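Local coordinates for protein chitin elicitor receptor kinase 1 (PDB 4EBY) that is a plant LysM receptor-like kinase whose ectodomain recognises chitin oligomers, dimerising in response and so activating immune signalling, at residues G58-V63 with P150-S155. Residues are numbered along the deposited sequence; the frame is centred on the assembly and turned at random.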
loop_
_atom_site.group_PDB
_atom_site.type_symbol
_atom_site.label_atom_id
_atom_site.label_comp_id
_atom_site.label_asym_id
_atom_site.label_seq_id
_atom_site.Cartn_x
_atom_site.Cartn_y
_atom_site.Cartn_z
ATOM N N GLY A 58 0.346 11.852 10.851
ATOM C CA GLY A 58 0.898 10.885 11.788
ATOM C C GLY A 58 0.093 9.605 11.852
ATOM O O GLY A 58 0.476 8.644 12.539
ATOM N N SER A 59 -1.015 9.576 11.128
ATOM C CA SER A 59 -1.821 8.368 11.025
ATOM C C SER A 59 -1.577 7.703 9.668
ATOM O O SER A 59 -0.886 8.261 8.798
ATOM C CB SER A 59 -3.305 8.703 11.214
ATOM O OG SER A 59 -3.823 9.418 10.104
ATOM N N ARG A 60 -2.131 6.506 9.498
ATOM C CA ARG A 60 -2.060 5.794 8.226
ATOM C C ARG A 60 -3.449 5.605 7.640
ATOM O O ARG A 60 -4.411 5.282 8.369
ATOM C CB ARG A 60 -1.415 4.419 8.435
ATOM C CG ARG A 60 0.087 4.476 8.695
ATOM C CD ARG A 60 0.577 3.149 9.264
ATOM N NE ARG A 60 2.017 3.111 9.512
ATOM C CZ ARG A 60 2.922 2.598 8.667
ATOM N NH1 ARG A 60 2.549 2.124 7.483
ATOM N NH2 ARG A 60 4.209 2.588 8.992
ATOM N N VAL A 61 -3.564 5.822 6.333
ATOM C CA VAL A 61 -4.812 5.589 5.621
ATOM C C VAL A 61 -4.703 4.304 4.816
ATOM O O VAL A 61 -3.733 4.104 4.075
ATOM C CB VAL A 61 -5.145 6.767 4.669
ATOM C CG1 VAL A 61 -6.425 6.493 3.863
ATOM C CG2 VAL A 61 -5.250 8.077 5.456
ATOM N N LEU A 62 -5.685 3.422 4.976
ATOM C CA LEU A 62 -5.726 2.169 4.221
ATOM C C LEU A 62 -6.478 2.363 2.912
ATOM O O LEU A 62 -7.598 2.863 2.908
ATOM C CB LEU A 62 -6.420 1.076 5.049
ATOM C CG LEU A 62 -5.610 0.580 6.236
ATOM C CD1 LEU A 62 -6.487 -0.301 7.111
ATOM C CD2 LEU A 62 -4.376 -0.181 5.747
ATOM N N VAL A 63 -5.870 1.954 1.804
ATOM C CA VAL A 63 -6.506 2.145 0.504
ATOM C C VAL A 63 -6.656 0.816 -0.222
ATOM O O VAL A 63 -5.651 0.149 -0.501
ATOM C CB VAL A 63 -5.653 3.114 -0.384
ATOM C CG1 VAL A 63 -6.324 3.389 -1.746
ATOM C CG2 VAL A 63 -5.393 4.429 0.340
ATOM N N PRO A 150 10.324 3.957 11.482
ATOM C CA PRO A 150 11.205 3.753 12.640
ATOM C C PRO A 150 10.453 3.465 13.939
ATOM O O PRO A 150 10.999 2.782 14.815
ATOM C CB PRO A 150 11.970 5.078 12.723
ATOM C CG PRO A 150 12.027 5.543 11.309
ATOM C CD PRO A 150 10.671 5.185 10.743
ATOM N N GLU A 151 9.220 3.946 14.059
ATOM C CA GLU A 151 8.456 3.741 15.275
ATOM C C GLU A 151 7.790 2.363 15.348
ATOM O O GLU A 151 7.321 1.959 16.409
ATOM C CB GLU A 151 7.423 4.861 15.478
ATOM C CG GLU A 151 6.299 4.904 14.450
ATOM C CD GLU A 151 6.618 5.756 13.233
ATOM O OE1 GLU A 151 7.795 6.127 13.021
ATOM O OE2 GLU A 151 5.671 6.053 12.476
ATOM N N ASP A 152 7.762 1.639 14.230
ATOM C CA ASP A 152 7.157 0.300 14.213
ATOM C C ASP A 152 8.057 -0.777 14.794
ATOM O O ASP A 152 9.273 -0.688 14.707
ATOM C CB ASP A 152 6.833 -0.122 12.781
ATOM C CG ASP A 152 5.737 0.707 12.157
ATOM O OD1 ASP A 152 4.686 0.900 12.798
ATOM O OD2 ASP A 152 5.928 1.157 11.008
ATOM N N SER A 153 7.434 -1.813 15.358
ATOM C CA SER A 153 8.137 -3.020 15.766
ATOM C C SER A 153 7.221 -4.224 15.546
ATOM O O SER A 153 6.024 -4.064 15.272
ATOM C CB SER A 153 8.569 -2.934 17.236
ATOM O OG SER A 153 7.443 -2.784 18.077
ATOM N N LEU A 154 7.774 -5.431 15.663
ATOM C CA LEU A 154 6.939 -6.610 15.525
ATOM C C LEU A 154 5.826 -6.594 16.572
ATOM O O LEU A 154 4.661 -6.805 16.252
ATOM C CB LEU A 154 7.767 -7.886 15.648
ATOM C CG LEU A 154 6.956 -9.175 15.508
ATOM C CD1 LEU A 154 6.284 -9.244 14.132
ATOM C CD2 LEU A 154 7.859 -10.366 15.740
ATOM N N SER A 155 6.185 -6.340 17.827
ATOM C CA SER A 155 5.176 -6.287 18.888
ATOM C C SER A 155 4.126 -5.197 18.664
ATOM O O SER A 155 2.938 -5.436 18.872
ATOM C CB SER A 155 5.817 -6.149 20.278
ATOM O OG SER A 155 6.843 -5.176 20.275
HETATM O O HOH W 1 3.780 3.498 11.926
#
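Arg-60 and Asp-152 reach toward each other from opposite directions and form a salt bridge, NH2 of Arg-60 lying 3.0 Å from OD2 of Asp-152. One nitrogen meets one oxygen here, and the guanidinium and carboxylate planes are turned 51° apart, so this is an oblique pairing and not a flat, two-pronged one. The arginine spans most of the gap: its chain is extended from CG to NE (chi2 164°, chi3 179°), bridging backbones whose nearest CA atoms, those of Arg-60 and Asp-152, are 12.3 Å apart.

A water adds a second, indirect link. It lies at the guanidinium edge, in its plane, accepting from Arg-60 NE at 3.0 Å and donating to Asp-152 OD1 at 2.9 Å. Its other donated bond, 3.2 Å long, goes to OE2 of Glu-151, a carboxylate also salt-bridged to Arg-149.

Further hydrogen bonds fix both charged groups: Arg-60 NH2 to Pro-147 O and NH1 to Ser-11 OG; Asp-152 OD2 to Arg-149 N and OD1 to Tyr-146 OH. Tyr-146 also makes a cation-pi contact with Arg-60.

The contact thus ties strand 60-70 to the loop between strand 143-147 and helix 154-161 in the C-terminal LysM domain, across strand 8-13, which lies between strands 60-70 and 143-147 in the mixed sheet.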